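Long-range contact in peptide ABC transporter, peptide-binding protein (Thermus thermophilus, PDB 2D5W), which binds oligopeptides and probably hands them to an ABC transporter for uptake into the cell: residues D509-L514 and W532-I537. Residues are numbered along the deposited sequence; the frame is centred on the assembly and turned at random.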
loop_
_atom_site.group_PDB
_atom_site.type_symbol
_atom_site.label_atom_id
_atom_site.label_comp_id
_atom_site.label_asym_id
_atom_site.label_seq_id
_atom_site.Cartn_x
_atom_site.Cartn_y
_atom_site.Cartn_z
ATOM N N ASP A 509 11.336 -19.863 9.511
ATOM C CA ASP A 509 11.987 -20.482 8.367
ATOM C C ASP A 509 11.086 -21.350 7.508
ATOM O O ASP A 509 11.249 -21.385 6.287
ATOM C CB ASP A 509 13.222 -21.267 8.821
ATOM C CG ASP A 509 14.307 -20.361 9.379
ATOM O OD1 ASP A 509 14.255 -19.138 9.126
ATOM O OD2 ASP A 509 15.220 -20.868 10.064
ATOM N N GLU A 510 10.135 -22.045 8.124
ATOM C CA GLU A 510 9.231 -22.886 7.352
ATOM C C GLU A 510 8.316 -22.007 6.502
ATOM O O GLU A 510 8.031 -22.323 5.348
ATOM C CB GLU A 510 8.410 -23.788 8.279
ATOM C CG GLU A 510 7.492 -24.752 7.542
ATOM C CD GLU A 510 6.900 -25.811 8.453
ATOM O OE1 GLU A 510 6.268 -25.448 9.467
ATOM O OE2 GLU A 510 7.069 -27.012 8.154
ATOM N N PHE A 511 7.866 -20.897 7.077
ATOM C CA PHE A 511 7.013 -19.959 6.354
ATOM C C PHE A 511 7.791 -19.434 5.141
ATOM O O PHE A 511 7.254 -19.349 4.035
ATOM C CB PHE A 511 6.629 -18.790 7.263
ATOM C CG PHE A 511 5.734 -17.774 6.605
ATOM C CD1 PHE A 511 4.347 -17.892 6.668
ATOM C CD2 PHE A 511 6.282 -16.696 5.921
ATOM C CE1 PHE A 511 3.518 -16.949 6.060
ATOM C CE2 PHE A 511 5.468 -15.748 5.309
ATOM C CZ PHE A 511 4.084 -15.875 5.379
ATOM N N ASP A 512 9.059 -19.084 5.352
ATOM C CA ASP A 512 9.886 -18.575 4.260
ATOM C C ASP A 512 10.059 -19.614 3.161
ATOM O O ASP A 512 10.022 -19.288 1.976
ATOM C CB ASP A 512 11.267 -18.144 4.771
ATOM C CG ASP A 512 11.220 -16.868 5.591
ATOM O OD1 ASP A 512 10.127 -16.278 5.720
ATOM O OD2 ASP A 512 12.275 -16.448 6.107
ATOM N N ARG A 513 10.244 -20.870 3.550
ATOM C CA ARG A 513 10.422 -21.934 2.572
ATOM C C ARG A 513 9.168 -22.133 1.728
ATOM O O ARG A 513 9.237 -22.226 0.501
ATOM C CB ARG A 513 10.774 -23.243 3.279
ATOM C CG ARG A 513 11.254 -24.338 2.345
ATOM C CD ARG A 513 11.590 -25.617 3.100
ATOM N NE ARG A 513 12.536 -25.387 4.190
ATOM C CZ ARG A 513 12.191 -25.002 5.416
ATOM N NH1 ARG A 513 13.120 -24.812 6.342
ATOM N NH2 ARG A 513 10.913 -24.818 5.722
ATOM N N LEU A 514 8.019 -22.197 2.390
ATOM C CA LEU A 514 6.750 -22.400 1.705
ATOM C C LEU A 514 6.413 -21.273 0.736
ATOM O O LEU A 514 6.056 -21.528 -0.413
ATOM C CB LEU A 514 5.623 -22.557 2.728
ATOM C CG LEU A 514 5.650 -23.849 3.551
ATOM C CD1 LEU A 514 4.740 -23.694 4.761
ATOM C CD2 LEU A 514 5.216 -25.031 2.694
ATOM N N TRP A 532 -1.673 -22.023 1.588
ATOM C CA TRP A 532 -2.587 -22.422 2.653
ATOM C C TRP A 532 -1.796 -22.941 3.844
ATOM O O TRP A 532 -2.121 -22.640 4.993
ATOM C CB TRP A 532 -3.572 -23.482 2.146
ATOM C CG TRP A 532 -4.789 -22.879 1.504
ATOM C CD1 TRP A 532 -4.860 -21.685 0.838
ATOM C CD2 TRP A 532 -6.110 -23.433 1.475
ATOM N NE1 TRP A 532 -6.143 -21.462 0.402
ATOM C CE2 TRP A 532 -6.930 -22.520 0.776
ATOM C CE3 TRP A 532 -6.682 -24.613 1.971
ATOM C CZ2 TRP A 532 -8.293 -22.747 0.562
ATOM C CZ3 TRP A 532 -8.040 -24.839 1.758
ATOM C CH2 TRP A 532 -8.828 -23.910 1.059
ATOM N N ARG A 533 -0.743 -23.706 3.575
ATOM C CA ARG A 533 0.089 -24.231 4.648
ATOM C C ARG A 533 0.800 -23.069 5.336
ATOM O O ARG A 533 0.929 -23.049 6.559
ATOM C CB ARG A 533 1.106 -25.236 4.095
ATOM C CG ARG A 533 0.497 -26.254 3.132
ATOM C CD ARG A 533 -0.865 -26.740 3.611
ATOM N NE ARG A 533 -1.688 -27.234 2.508
ATOM C CZ ARG A 533 -2.984 -27.510 2.610
ATOM N NH1 ARG A 533 -3.655 -27.955 1.555
ATOM N NH2 ARG A 533 -3.614 -27.337 3.765
ATOM N N ALA A 534 1.251 -22.092 4.552
ATOM C CA ALA A 534 1.925 -20.930 5.118
ATOM C C ALA A 534 0.974 -20.159 6.036
ATOM O O ALA A 534 1.376 -19.682 7.100
ATOM C CB ALA A 534 2.433 -20.019 4.004
ATOM N N GLN A 535 -0.286 -20.041 5.629
ATOM C CA GLN A 535 -1.270 -19.327 6.440
ATOM C C GLN A 535 -1.581 -20.065 7.742
ATOM O O GLN A 535 -1.867 -19.435 8.760
ATOM C CB GLN A 535 -2.549 -19.084 5.633
ATOM C CG GLN A 535 -2.368 -18.043 4.527
ATOM C CD GLN A 535 -3.572 -17.936 3.609
ATOM O OE1 GLN A 535 -4.581 -17.309 3.939
ATOM N NE2 GLN A 535 -3.474 -18.567 2.444
ATOM N N GLU A 536 -1.520 -21.395 7.715
ATOM C CA GLU A 536 -1.770 -22.182 8.922
ATOM C C GLU A 536 -0.686 -21.864 9.955
ATOM O O GLU A 536 -0.978 -21.658 11.134
ATOM C CB GLU A 536 -1.756 -23.681 8.601
ATOM C CG GLU A 536 -2.964 -24.183 7.818
ATOM C CD GLU A 536 -4.183 -24.442 8.694
ATOM O OE1 GLU A 536 -5.237 -24.826 8.145
ATOM O OE2 GLU A 536 -4.093 -24.272 9.929
ATOM N N ILE A 537 0.565 -21.827 9.507
ATOM C CA ILE A 537 1.679 -21.517 10.393
ATOM C C ILE A 537 1.546 -20.083 10.901
ATOM O O ILE A 537 1.721 -19.809 12.088
ATOM C CB ILE A 537 3.026 -21.674 9.655
ATOM C CG1 ILE A 537 3.262 -23.151 9.329
ATOM C CG2 ILE A 537 4.162 -21.119 10.503
ATOM C CD1 ILE A 537 4.439 -23.397 8.411
#
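Leu514 and Ile537 meet through their terminal methyls, CD1 of Leu514 lying 3.7 Å from CD1 of Ile537, within a largely apolar seam. Ala534 fills the closest part of the interface: its CA is 5.3 Å from that of Phe511, and its CB stands off the Phe511 ring plane, just beyond the CD1-CE1 bond, 3.9 Å from CE1. Leu514 CD1 also reaches back along helix 524-541 to the CB of Arg533, whose charged end turns away. With CG anti to the backbone N (chi1 -179°), the Phe511 ring swings across to the partner helix and presents its edge to the carbonyl O of Ala534, 3.5 Å from CD1 and near the ring plane. Replacing this phenylalanine by an alanine would probably leave a gap beside the Ala534 methyl and strip that carbonyl of its aromatic neighbour. On the solvent side the extended Glu510 crosses Ile537 at about a right angle, its aliphatic CG 3.5 Å from Ile537 CD1. Gln535, facing away, ties helix 524-541 to Thr354 and Leu362. The segment axes approach to 9.1 Å at 162°, as in an antiparallel helical hairpin, here of consecutive helices 509-518 and 524-541 before strand 544-557.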